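Local coordinates for protein SalCYP (Salinispora tropica, PDB 7ABA) that belongs to the cytochrome P450 family, binds heme c and folds mainly into helices with a few small beta sheets, at residues A[21-26]-A[45-50]; A[56-61]-A[315-320]; A[137-142]-A[395-400]; A[170-175]-A[187-192]. All coordinates share one frame; numbering follows the deposited sequence.

Contact 1: A[21-26]-A[45-50]; sequences DSVEFD and GAFHSS
Two first torsions bring Phe25 and Phe47 together: Phe25 turns its ring anti to its own backbone N (chi1 174°), while Phe47 holds CG in the slot between its backbone N and carbonyl carbon (chi1 71°). The result is a T-shaped (edge-to-face) pair with ring centroids 5.2 Å apart. Phe47 supplies the edge, its CE1 lying 3.8 Å from Phe25 CD2 and its CZ resting over the rim of the Phe25 face. Val23 joins through CG2, which comes at the Phe47 ring obliquely, and helix 31-41 packs against all three side chains.

The backbones meet in a single bridge between Val23 and Ser49. Val23 N donates to His48 O at 2.9 Å, and Ser50 N returns a bond of the same length to Val23 O. Beyond this bridge Glu24 centres an inverse gamma turn.

Serines do most of the polar work. Ser22 OG reaches the edge of the His48 imidazole in a short hydrogen bond to ND1 (2.5 Å). Ser49 OG donates 2.7 Å to a lone pair of Phe25 O, in the carbonyl plane, and is also bonded to Arg51 N. Ser50 OG gives its proton to the bent Glu24 side chain, meeting OE2 at 2.6 Å on the anti side of the carboxylate, while a water donates to the same hydroxyl. With one bridge as the whole of the backbone pairing, these hydroxyl bonds carry much of the join between the chain leading into helix 31-41 and the outermost strand 46-49, and the two buried rings pack together on its inner side, against that helix.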
loop_
_atom_site.group_PDB
_atom_site.type_symbol
_atom_site.label_atom_id
_atom_site.label_comp_id
_atom_site.label_asym_id
_atom_site.label_seq_id
_atom_site.Cartn_x
_atom_site.Cartn_y
_atom_site.Cartn_z
ATOM N N ASP A 21 18.691 2.198 23.447
ATOM C CA ASP A 21 17.524 2.415 24.294
ATOM C C ASP A 21 16.251 2.463 23.449
ATOM O O ASP A 21 16.273 2.782 22.256
ATOM C CB ASP A 21 17.647 3.730 25.071
ATOM C CG ASP A 21 18.363 3.573 26.406
ATOM O OD1 ASP A 21 18.842 2.462 26.723
ATOM O OD2 ASP A 21 18.439 4.573 27.148
ATOM N N SER A 22 15.125 2.147 24.084
ATOM C CA SER A 22 13.848 2.341 23.417
ATOM C C SER A 22 13.575 3.834 23.258
ATOM O O SER A 22 14.091 4.667 24.004
ATOM C CB SER A 22 12.709 1.698 24.205
ATOM O OG SER A 22 12.871 0.306 24.332
ATOM N N VAL A 23 12.760 4.172 22.265
ATOM C CA VAL A 23 12.303 5.538 22.059
ATOM C C VAL A 23 10.782 5.544 22.052
ATOM O O VAL A 23 10.138 4.553 21.694
ATOM C CB VAL A 23 12.856 6.140 20.745
ATOM C CG1 VAL A 23 14.350 6.369 20.858
ATOM C CG2 VAL A 23 12.546 5.225 19.581
ATOM N N GLU A 24 10.206 6.681 22.436
ATOM C CA GLU A 24 8.754 6.847 22.430
ATOM C C GLU A 24 8.315 7.236 21.019
ATOM O O GLU A 24 7.967 8.382 20.730
ATOM C CB GLU A 24 8.326 7.888 23.455
ATOM C CG GLU A 24 8.353 7.370 24.871
ATOM C CD GLU A 24 7.172 6.462 25.166
ATOM O OE1 GLU A 24 6.022 6.880 24.913
ATOM O OE2 GLU A 24 7.397 5.326 25.633
ATOM N N PHE A 25 8.334 6.240 20.132
ATOM C CA PHE A 25 8.106 6.451 18.708
ATOM C C PHE A 25 6.698 6.036 18.306
ATOM O O PHE A 25 6.274 4.903 18.555
ATOM C CB PHE A 25 9.124 5.677 17.875
ATOM C CG PHE A 25 8.856 5.731 16.392
ATOM C CD1 PHE A 25 9.096 6.898 15.669
ATOM C CD2 PHE A 25 8.363 4.625 15.725
ATOM C CE1 PHE A 25 8.851 6.951 14.309
ATOM C CE2 PHE A 25 8.123 4.668 14.358
ATOM C CZ PHE A 25 8.367 5.840 13.653
ATOM N N ASP A 26 6.007 6.946 17.636
ATOM C CA ASP A 26 4.636 6.750 17.190
ATOM C C ASP A 26 4.646 6.116 15.801
ATOM O O ASP A 26 5.218 6.682 14.864
ATOM C CB ASP A 26 3.938 8.110 17.190
ATOM C CG ASP A 26 2.485 8.041 16.789
ATOM O OD1 ASP A 26 2.000 6.953 16.429
ATOM O OD2 ASP A 26 1.822 9.099 16.843
ATOM N N GLY A 45 20.474 -2.872 12.738
ATOM C CA GLY A 45 19.341 -3.163 11.892
ATOM C C GLY A 45 17.972 -2.956 12.500
ATOM O O GLY A 45 16.981 -3.370 11.887
ATOM N N ALA A 46 17.866 -2.319 13.665
ATOM C CA ALA A 46 16.546 -2.121 14.254
ATOM C C ALA A 46 16.600 -1.069 15.350
ATOM O O ALA A 46 17.658 -0.778 15.913
ATOM C CB ALA A 46 15.987 -3.426 14.825
ATOM N N PHE A 47 15.433 -0.509 15.651
ATOM C CA PHE A 47 15.250 0.270 16.867
ATOM C C PHE A 47 13.944 -0.162 17.515
ATOM O O PHE A 47 13.092 -0.792 16.883
ATOM C CB PHE A 47 15.285 1.791 16.602
ATOM C CG PHE A 47 14.082 2.342 15.873
ATOM C CD1 PHE A 47 12.956 2.747 16.574
ATOM C CD2 PHE A 47 14.108 2.519 14.498
ATOM C CE1 PHE A 47 11.867 3.284 15.912
ATOM C CE2 PHE A 47 13.017 3.060 13.825
ATOM C CZ PHE A 47 11.898 3.440 14.534
ATOM N N HIS A 48 13.800 0.160 18.793
ATOM C CA HIS A 48 12.662 -0.298 19.573
ATOM C C HIS A 48 11.860 0.890 20.084
ATOM O O HIS A 48 12.425 1.876 20.578
ATOM C CB HIS A 48 13.119 -1.172 20.746
ATOM C CG HIS A 48 11.991 -1.735 21.551
ATOM N ND1 HIS A 48 11.601 -1.200 22.758
ATOM C CD2 HIS A 48 11.157 -2.776 21.311
ATOM C CE1 HIS A 48 10.579 -1.891 23.233
ATOM N NE2 HIS A 48 10.288 -2.849 22.372
ATOM N N SER A 49 10.542 0.791 19.955
ATOM C CA SER A 49 9.634 1.805 20.467
ATOM C C SER A 49 8.960 1.319 21.741
ATOM O O SER A 49 8.369 0.235 21.768
ATOM C CB SER A 49 8.564 2.176 19.443
ATOM O OG SER A 49 7.695 3.147 20.008
ATOM N N SER A 50 9.026 2.139 22.783
ATOM C CA SER A 50 8.348 1.854 24.037
ATOM C C SER A 50 6.924 2.382 24.063
ATOM O O SER A 50 6.227 2.188 25.062
ATOM C CB SER A 50 9.137 2.457 25.198
ATOM O OG SER A 50 9.402 3.828 24.955
HETATM O O HOH W 1 15.971 1.441 20.238
HETATM O O HOH W 2 11.482 5.102 25.954
#

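Contact 2: A[56-61]-A[315-320]; sequences WVLSTY and VLLPLA
Parallel pairing inside the mixed five-stranded sheet of the cytochrome P450 fold joins Trp56 and Val57 of strand 55-58 to Val315 and Leu316 of strand 314-316. The pairing is short. Leu316 N donates to Trp56 O at 2.8 Å in a nearly straight bond, and Leu58 N donates to Leu316 O at 3.1 Å.

On the face carrying Val315, the Leu58 side chain does most of the touching. Its CG sits 3.7 Å from Val315 CG1, and its CD1 comes 3.5 Å from CD2 of Leu317, the two leucines lying alongside each other and pointing the same way. Helix 61-68 covers this patch, with Ala67 touching both leucines. On the face of Val57 and Leu316, Val57 turns CG1 anti to its backbone N (chi1 -177°), which puts that methyl against the proline ring, 3.6 Å from Pro318 CG. Tyr34 of helix 31-41 packs on Leu316 and Pro318.

Pro318 sits at the N-cap of helix 319-322, whose first residue, Leu319, touches heme c. Proline has no N-H to continue the pairing, and the buried Leu58 O, with no hydrogen-bond partner in the model, lies 3.3 Å from Pro318 CD.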
loop_
_atom_site.group_PDB
_atom_site.type_symbol
_atom_site.label_atom_id
_atom_site.label_comp_id
_atom_site.label_asym_id
_atom_site.label_seq_id
_atom_site.Cartn_x
_atom_site.Cartn_y
_atom_site.Cartn_z
ATOM N N TRP A 56 9.106 -3.475 17.821
ATOM C CA TRP A 56 10.380 -3.330 17.146
ATOM C C TRP A 56 10.147 -2.781 15.748
ATOM O O TRP A 56 9.091 -2.997 15.142
ATOM C CB TRP A 56 11.114 -4.670 17.064
ATOM C CG TRP A 56 11.792 -5.056 18.332
ATOM C CD1 TRP A 56 11.311 -5.870 19.317
ATOM C CD2 TRP A 56 13.082 -4.628 18.756
ATOM N NE1 TRP A 56 12.233 -5.970 20.338
ATOM C CE2 TRP A 56 13.331 -5.217 20.013
ATOM C CE3 TRP A 56 14.051 -3.796 18.197
ATOM C CZ2 TRP A 56 14.507 -4.998 20.712
ATOM C CZ3 TRP A 56 15.221 -3.586 18.889
ATOM C CH2 TRP A 56 15.439 -4.182 20.135
ATOM N N VAL A 57 11.140 -2.051 15.244
ATOM C CA VAL A 57 11.133 -1.540 13.876
ATOM C C VAL A 57 12.434 -1.984 13.217
ATOM O O VAL A 57 13.515 -1.531 13.609
ATOM C CB VAL A 57 10.989 -0.012 13.817
ATOM C CG1 VAL A 57 10.913 0.456 12.363
ATOM C CG2 VAL A 57 9.752 0.453 14.581
ATOM N N LEU A 58 12.340 -2.864 12.223
ATOM C CA LEU A 58 13.513 -3.205 11.430
ATOM C C LEU A 58 13.823 -2.069 10.465
ATOM O O LEU A 58 12.930 -1.363 9.994
ATOM C CB LEU A 58 13.293 -4.504 10.659
ATOM C CG LEU A 58 12.934 -5.703 11.543
ATOM C CD1 LEU A 58 12.954 -6.977 10.719
ATOM C CD2 LEU A 58 13.881 -5.832 12.733
ATOM N N SER A 59 15.107 -1.891 10.180
ATOM C CA SER A 59 15.536 -0.689 9.505
ATOM C C SER A 59 16.450 -0.895 8.304
ATOM O O SER A 59 16.878 0.100 7.708
ATOM C CB SER A 59 16.221 0.237 10.509
ATOM O OG SER A 59 17.485 -0.251 10.923
ATOM N N THR A 60 16.738 -2.130 7.905
ATOM C CA THR A 60 17.545 -2.372 6.716
ATOM C C THR A 60 16.754 -3.151 5.674
ATOM O O THR A 60 15.817 -3.893 5.992
ATOM C CB THR A 60 18.831 -3.138 7.041
ATOM O OG1 THR A 60 18.510 -4.478 7.443
ATOM C CG2 THR A 60 19.617 -2.425 8.128
ATOM N N TYR A 61 17.148 -2.973 4.414
ATOM C CA TYR A 61 16.530 -3.722 3.322
ATOM C C TYR A 61 16.717 -5.219 3.529
ATOM O O TYR A 61 15.771 -6.001 3.411
ATOM C CB TYR A 61 17.146 -3.269 1.998
ATOM C CG TYR A 61 16.648 -3.977 0.755
ATOM C CD1 TYR A 61 17.253 -5.145 0.314
ATOM C CD2 TYR A 61 15.598 -3.460 0.002
ATOM C CE1 TYR A 61 16.830 -5.783 -0.824
ATOM C CE2 TYR A 61 15.161 -4.102 -1.151
ATOM C CZ TYR A 61 15.789 -5.262 -1.555
ATOM O OH TYR A 61 15.372 -5.905 -2.700
ATOM N N VAL A 315 6.630 -6.581 15.370
ATOM C CA VAL A 315 7.758 -6.115 14.563
ATOM C C VAL A 315 7.204 -5.441 13.318
ATOM O O VAL A 315 6.428 -6.046 12.567
ATOM C CB VAL A 315 8.717 -7.257 14.170
ATOM C CG1 VAL A 315 9.910 -6.708 13.405
ATOM C CG2 VAL A 315 9.201 -8.002 15.404
ATOM N N LEU A 316 7.593 -4.195 13.103
ATOM C CA LEU A 316 7.189 -3.466 11.913
ATOM C C LEU A 316 8.276 -3.534 10.851
ATOM O O LEU A 316 9.475 -3.503 11.152
ATOM C CB LEU A 316 6.886 -2.003 12.235
ATOM C CG LEU A 316 5.817 -1.744 13.294
ATOM C CD1 LEU A 316 5.496 -0.240 13.307
ATOM C CD2 LEU A 316 4.577 -2.564 13.054
ATOM N N LEU A 317 7.824 -3.564 9.596
ATOM C CA LEU A 317 8.666 -3.719 8.414
ATOM C C LEU A 317 8.422 -2.532 7.486
ATOM O O LEU A 317 7.759 -2.665 6.447
ATOM C CB LEU A 317 8.355 -5.029 7.701
ATOM C CG LEU A 317 8.436 -6.303 8.551
ATOM C CD1 LEU A 317 8.144 -7.488 7.661
ATOM C CD2 LEU A 317 9.790 -6.435 9.224
ATOM N N PRO A 318 8.933 -1.351 7.832
ATOM C CA PRO A 318 8.552 -0.137 7.085
ATOM C C PRO A 318 9.204 -0.087 5.708
ATOM O O PRO A 318 10.430 -0.106 5.579
ATOM C CB PRO A 318 9.034 1.002 7.987
ATOM C CG PRO A 318 10.076 0.403 8.851
ATOM C CD PRO A 318 9.759 -1.051 9.011
ATOM N N LEU A 319 8.366 -0.001 4.672
ATOM C CA LEU A 319 8.887 0.094 3.312
ATOM C C LEU A 319 9.647 1.395 3.097
ATOM O O LEU A 319 10.544 1.449 2.248
ATOM C CB LEU A 319 7.740 -0.039 2.308
ATOM C CG LEU A 319 6.875 -1.292 2.468
ATOM C CD1 LEU A 319 5.809 -1.351 1.392
ATOM C CD2 LEU A 319 7.723 -2.546 2.416
ATOM N N ALA A 320 9.311 2.444 3.858
ATOM C CA ALA A 320 10.031 3.707 3.800
ATOM C C ALA A 320 11.478 3.581 4.243
ATOM O O ALA A 320 12.292 4.438 3.884
ATOM C CB ALA A 320 9.343 4.749 4.681
#

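Contact 3: A[137-142]-A[395-400]; sequences RGEVSF and DLRIVW
Backbone bonds link Gly138, Val140 and Phe142 to Trp400, Ile398 and Leu396 in a two-stranded antiparallel sheet, the strand directions 164° apart. Val140 and Ile398 form the hydrogen-bonded pair, each N donating to the other's O at 3.1 Å. Trp400 N to Gly138 O and Phe142 N to Leu396 O, the latter 2.7 Å, extend the pairing at its two ends.

The charged groups gather on the face of Glu139, Ser141 and Arg397. Extended beyond CG, Glu139 brings OE2 within 2.9 Å of Arg397 NH1; this salt bridge lies near the guanidinium plane but reaches the carboxylate from above, 62° out of its plane. Arg397 NE forms a second one to Asp395 OD2 at 3.1 Å, completing a salt-bridge network, and Asp395 OD1 takes a short 2.5 Å bond from Ser141 OG.

Aromatic contact comes from Trp400, the C-terminal residue. Gly138 CA makes a CH-pi contact over its five-membered ring, 3.6 Å from the centroid, while NE1 bonds to Val135 O.

On the opposite face, Val140 and Ile398 rest on Trp371 of helix 357-374. Just past the paired strands, Leu396 and Phe142, side by side, pack on Ile260 of helix 250-265. Strand 139-141 runs straight into helix 142-159.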
loop_
_atom_site.group_PDB
_atom_site.type_symbol
_atom_site.label_atom_id
_atom_site.label_comp_id
_atom_site.label_asym_id
_atom_site.label_seq_id
_atom_site.Cartn_x
_atom_site.Cartn_y
_atom_site.Cartn_z
ATOM N N ARG A 137 -11.278 23.195 -17.137
ATOM C CA ARG A 137 -11.385 23.921 -15.879
ATOM C C ARG A 137 -10.079 24.607 -15.481
ATOM O O ARG A 137 -10.112 25.648 -14.813
ATOM C CB ARG A 137 -11.839 22.947 -14.789
ATOM C CG ARG A 137 -12.168 23.592 -13.457
ATOM C CD ARG A 137 -12.741 22.564 -12.481
ATOM N NE ARG A 137 -12.396 22.917 -11.110
ATOM C CZ ARG A 137 -12.387 22.059 -10.097
ATOM N NH1 ARG A 137 -12.716 20.784 -10.294
ATOM N NH2 ARG A 137 -12.033 22.475 -8.886
ATOM N N GLY A 138 -8.931 24.052 -15.868
ATOM C CA GLY A 138 -7.659 24.608 -15.458
ATOM C C GLY A 138 -7.286 24.320 -14.021
ATOM O O GLY A 138 -6.321 24.910 -13.510
ATOM N N GLU A 139 -8.039 23.455 -13.351
ATOM C CA GLU A 139 -7.736 23.058 -11.984
ATOM C C GLU A 139 -8.514 21.798 -11.646
ATOM O O GLU A 139 -9.594 21.554 -12.196
ATOM C CB GLU A 139 -8.082 24.174 -10.991
ATOM C CG GLU A 139 -7.780 23.811 -9.539
ATOM C CD GLU A 139 -7.892 24.991 -8.580
ATOM O OE1 GLU A 139 -8.313 26.089 -9.011
ATOM O OE2 GLU A 139 -7.547 24.817 -7.386
ATOM N N VAL A 140 -7.950 20.999 -10.739
ATOM C CA VAL A 140 -8.654 19.844 -10.199
ATOM C C VAL A 140 -8.071 19.530 -8.833
ATOM O O VAL A 140 -6.895 19.794 -8.565
ATOM C CB VAL A 140 -8.563 18.628 -11.160
ATOM C CG1 VAL A 140 -7.153 18.061 -11.197
ATOM C CG2 VAL A 140 -9.592 17.555 -10.789
ATOM N N SER A 141 -8.905 18.980 -7.960
ATOM C CA SER A 141 -8.420 18.330 -6.751
ATOM C C SER A 141 -8.059 16.913 -7.169
ATOM O O SER A 141 -8.935 16.067 -7.373
ATOM C CB SER A 141 -9.472 18.369 -5.647
ATOM O OG SER A 141 -9.012 17.666 -4.507
ATOM N N PHE A 142 -6.760 16.662 -7.325
ATOM C CA PHE A 142 -6.311 15.504 -8.087
ATOM C C PHE A 142 -6.886 14.205 -7.534
ATOM O O PHE A 142 -7.388 13.366 -8.290
ATOM C CB PHE A 142 -4.785 15.452 -8.109
ATOM C CG PHE A 142 -4.242 14.282 -8.878
ATOM C CD1 PHE A 142 -4.089 14.356 -10.254
ATOM C CD2 PHE A 142 -3.894 13.108 -8.226
ATOM C CE1 PHE A 142 -3.596 13.280 -10.967
ATOM C CE2 PHE A 142 -3.405 12.025 -8.935
ATOM C CZ PHE A 142 -3.252 12.111 -10.306
ATOM N N ASP A 395 -5.441 17.553 0.197
ATOM C CA ASP A 395 -6.120 18.081 -0.987
ATOM C C ASP A 395 -5.045 18.555 -1.962
ATOM O O ASP A 395 -4.472 19.633 -1.783
ATOM C CB ASP A 395 -7.074 19.212 -0.615
ATOM C CG ASP A 395 -7.846 19.758 -1.810
ATOM O OD1 ASP A 395 -7.758 19.169 -2.908
ATOM O OD2 ASP A 395 -8.538 20.786 -1.642
ATOM N N LEU A 396 -4.783 17.757 -2.994
ATOM C CA LEU A 396 -3.759 18.076 -3.988
ATOM C C LEU A 396 -4.406 18.871 -5.116
ATOM O O LEU A 396 -5.101 18.312 -5.968
ATOM C CB LEU A 396 -3.104 16.811 -4.517
ATOM C CG LEU A 396 -2.086 17.013 -5.642
ATOM C CD1 LEU A 396 -0.921 17.931 -5.234
ATOM C CD2 LEU A 396 -1.561 15.656 -6.086
ATOM N N ARG A 397 -4.163 20.175 -5.131
ATOM C CA ARG A 397 -4.660 21.040 -6.192
ATOM C C ARG A 397 -3.598 21.146 -7.276
ATOM O O ARG A 397 -2.435 21.439 -6.982
ATOM C CB ARG A 397 -4.999 22.430 -5.653
ATOM C CG ARG A 397 -6.149 22.481 -4.655
ATOM C CD ARG A 397 -7.462 22.044 -5.285
ATOM N NE ARG A 397 -8.583 22.192 -4.355
ATOM C CZ ARG A 397 -9.555 23.092 -4.463
ATOM N NH1 ARG A 397 -9.582 23.952 -5.473
ATOM N NH2 ARG A 397 -10.520 23.129 -3.554
ATOM N N ILE A 398 -3.992 20.882 -8.521
ATOM C CA ILE A 398 -3.130 21.056 -9.683
ATOM C C ILE A 398 -3.815 22.052 -10.602
ATOM O O ILE A 398 -5.034 21.986 -10.784
ATOM C CB ILE A 398 -2.870 19.727 -10.428
ATOM C CG1 ILE A 398 -2.370 18.618 -9.483
ATOM C CG2 ILE A 398 -1.890 19.945 -11.569
ATOM C CD1 ILE A 398 -1.049 18.885 -8.837
ATOM N N VAL A 399 -3.038 22.983 -11.168
ATOM C CA VAL A 399 -3.571 24.004 -12.066
ATOM C C VAL A 399 -2.777 23.997 -13.368
ATOM O O VAL A 399 -1.616 23.572 -13.414
ATOM C CB VAL A 399 -3.557 25.409 -11.429
ATOM C CG1 VAL A 399 -4.501 25.462 -10.229
ATOM C CG2 VAL A 399 -2.140 25.813 -11.022
ATOM N N TRP A 400 -3.425 24.457 -14.436
ATOM C CA TRP A 400 -2.792 24.533 -15.754
ATOM C C TRP A 400 -3.458 25.587 -16.621
ATOM O O TRP A 400 -4.514 26.125 -16.276
ATOM C CB TRP A 400 -2.838 23.169 -16.456
ATOM C CG TRP A 400 -4.225 22.613 -16.607
ATOM C CD1 TRP A 400 -5.068 22.770 -17.672
ATOM C CD2 TRP A 400 -4.931 21.822 -15.652
ATOM N NE1 TRP A 400 -6.254 22.118 -17.438
ATOM C CE2 TRP A 400 -6.194 21.526 -16.205
ATOM C CE3 TRP A 400 -4.616 21.325 -14.383
ATOM C CZ2 TRP A 400 -7.138 20.767 -15.531
ATOM C CZ3 TRP A 400 -5.553 20.569 -13.723
ATOM C CH2 TRP A 400 -6.800 20.298 -14.298
ATOM O OXT TRP A 400 -2.939 25.937 -17.686
HETATM O O HOH W 3 -6.896 15.790 -3.840
#

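Contact 4: A[170-175]-A[187-192]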
loop_
_atom_site.group_PDB
_atom_site.type_symbol
_atom_site.label_atom_id
_atom_site.label_comp_id
_atom_site.label_asym_id
_atom_site.label_seq_id
_atom_site.Cartn_x
_atom_site.Cartn_y
_atom_site.Cartn_z
ATOM N N LEU A 170 -17.623 5.008 -3.136
ATOM C CA LEU A 170 -16.730 6.146 -2.975
ATOM C C LEU A 170 -17.024 6.895 -1.681
ATOM O O LEU A 170 -16.100 7.356 -0.996
ATOM C CB LEU A 170 -16.867 7.075 -4.180
ATOM C CG LEU A 170 -15.888 8.247 -4.193
ATOM C CD1 LEU A 170 -14.464 7.751 -4.355
ATOM C CD2 LEU A 170 -16.252 9.231 -5.298
ATOM N N ALA A 171 -18.306 7.045 -1.337
ATOM C CA ALA A 171 -18.665 7.757 -0.114
ATOM C C ALA A 171 -18.180 7.006 1.115
ATOM O O ALA A 171 -17.718 7.621 2.082
ATOM C CB ALA A 171 -20.177 7.971 -0.051
ATOM N N ILE A 172 -18.284 5.673 1.092
ATOM C CA ILE A 172 -17.745 4.853 2.176
ATOM C C ILE A 172 -16.231 5.028 2.273
ATOM O O ILE A 172 -15.673 5.212 3.364
ATOM C CB ILE A 172 -18.136 3.379 1.963
ATOM C CG1 ILE A 172 -19.641 3.200 2.199
ATOM C CG2 ILE A 172 -17.320 2.465 2.871
ATOM C CD1 ILE A 172 -20.174 1.825 1.856
ATOM N N ASN A 173 -15.543 4.951 1.136
ATOM C CA ASN A 173 -14.089 5.107 1.111
ATOM C C ASN A 173 -13.668 6.443 1.718
ATOM O O ASN A 173 -12.753 6.503 2.547
ATOM C CB ASN A 173 -13.596 4.989 -0.337
ATOM C CG ASN A 173 -12.126 4.583 -0.443
ATOM O OD1 ASN A 173 -11.778 3.704 -1.230
ATOM N ND2 ASN A 173 -11.263 5.221 0.330
ATOM N N VAL A 174 -14.322 7.526 1.308
ATOM C CA VAL A 174 -13.952 8.854 1.791
ATOM C C VAL A 174 -14.235 8.996 3.283
ATOM O O VAL A 174 -13.465 9.631 4.012
ATOM C CB VAL A 174 -14.672 9.928 0.957
ATOM C CG1 VAL A 174 -14.567 11.283 1.609
ATOM C CG2 VAL A 174 -14.067 9.950 -0.455
ATOM N N ALA A 175 -15.335 8.414 3.766
ATOM C CA ALA A 175 -15.626 8.483 5.195
ATOM C C ALA A 175 -14.549 7.776 6.014
ATOM O O ALA A 175 -14.217 8.217 7.119
ATOM C CB ALA A 175 -17.006 7.886 5.481
ATOM N N GLN A 187 -23.208 14.107 6.753
ATOM C CA GLN A 187 -22.743 12.960 5.990
ATOM C C GLN A 187 -23.556 11.712 6.312
ATOM O O GLN A 187 -23.847 11.420 7.473
ATOM C CB GLN A 187 -21.258 12.702 6.263
ATOM C CG GLN A 187 -20.346 13.833 5.795
ATOM C CD GLN A 187 -20.497 14.144 4.315
ATOM O OE1 GLN A 187 -20.770 13.257 3.506
ATOM N NE2 GLN A 187 -20.325 15.414 3.954
ATOM N N ALA A 188 -23.909 10.972 5.263
ATOM C CA ALA A 188 -24.649 9.725 5.405
ATOM C C ALA A 188 -23.762 8.563 5.833
ATOM O O ALA A 188 -24.289 7.521 6.241
ATOM C CB ALA A 188 -25.340 9.377 4.085
ATOM N N PHE A 189 -22.441 8.710 5.732
ATOM C CA PHE A 189 -21.475 7.752 6.255
ATOM C C PHE A 189 -20.444 8.511 7.078
ATOM O O PHE A 189 -20.013 9.596 6.680
ATOM C CB PHE A 189 -20.771 6.986 5.132
ATOM C CG PHE A 189 -21.715 6.363 4.144
ATOM C CD1 PHE A 189 -22.256 5.109 4.384
ATOM C CD2 PHE A 189 -22.073 7.037 2.985
ATOM C CE1 PHE A 189 -23.130 4.534 3.492
ATOM C CE2 PHE A 189 -22.949 6.468 2.081
ATOM C CZ PHE A 189 -23.483 5.211 2.332
ATOM N N ASN A 190 -20.039 7.952 8.215
ATOM C CA ASN A 190 -19.047 8.626 9.049
ATOM C C ASN A 190 -18.084 7.593 9.629
ATOM O O ASN A 190 -18.073 6.424 9.232
ATOM C CB ASN A 190 -19.734 9.491 10.118
ATOM C CG ASN A 190 -20.320 8.692 11.283
ATOM O OD1 ASN A 190 -20.192 7.462 11.386
ATOM N ND2 ASN A 190 -20.959 9.415 12.185
ATOM N N ALA A 191 -17.252 8.044 10.572
ATOM C CA ALA A 191 -16.178 7.199 11.087
ATOM C C ALA A 191 -16.728 5.906 11.671
ATOM O O ALA A 191 -16.111 4.842 11.538
ATOM C CB ALA A 191 -15.371 7.957 12.144
ATOM N N GLU A 192 -17.895 5.977 12.313
ATOM C CA GLU A 192 -18.451 4.830 13.014
ATOM C C GLU A 192 -19.271 3.909 12.122
ATOM O O GLU A 192 -19.386 2.715 12.428
ATOM C CB GLU A 192 -19.329 5.296 14.182
ATOM C CG GLU A 192 -18.551 5.784 15.399
ATOM C CD GLU A 192 -17.838 7.099 15.158
ATOM O OE1 GLU A 192 -18.446 8.001 14.541
ATOM O OE2 GLU A 192 -16.671 7.230 15.587
#
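Ala175 and Asn190 bring their CA atoms to 5.2 Å where segment 187-192 passes along one side of helix 166-177, and no hydrogen bond spans the two segments. Phe189 carries the contact. Its ring lies across Ile172, whose CG1 stands over one face in a CH-pi contact, 4.1 Å from the ring centroid and 18° off the normal. Ala171 meets the same ring obliquely, its CB 3.7 Å from Phe189 CD2. One turn further along the helix, Ala175 CB packs 3.9 Å from Phe189 CB and also touches the carbonyl of that residue. CB of Phe189 already points at the helix, and with chi1 at -52° CG lies beside the backbone N, anti to the carbonyl carbon.

By their order in the chain, helices 166-177 and 194-211 probably correspond to the F and G helices of the cytochrome P450 fold, which would place 187-192 in the F/G loop. Ala197 of helix 194-211 touches both Phe189 and Ile172, while His168, earlier on helix 166-177, meets the Phe189 ring.

Right after the phenylalanine the chain bends in an Asx turn: Asn190 OD1 accepts from Glu192 N at 2.9 Å, with the donor above the side-chain carbonyl plane, and from Thr193 N.

Contacts 1 and 2 are neighbours, their centres about 11 Å apart. Strands 46-49 and 55-58 follow each other in the chain and pair in one sheet, with Phe47 O 2.8 Å from Val57 N and Gly45 O 2.9 Å from Ser59 N, both probable hydrogen bonds. Contact 2 also leads to the heme c pocket through Leu319, and its Leu317 side chain is about 7 Å from the ligand. Contact 3, which brings in the C-terminus, has its centre about 35 Å from that of contact 2, across the chain's centre; its Phe142 side chain lies about 12 Å from heme c. Contact 4 comes no nearer than about 10 Å to contact 3, atom to atom, and the chain between the two segments of contact 3 includes it.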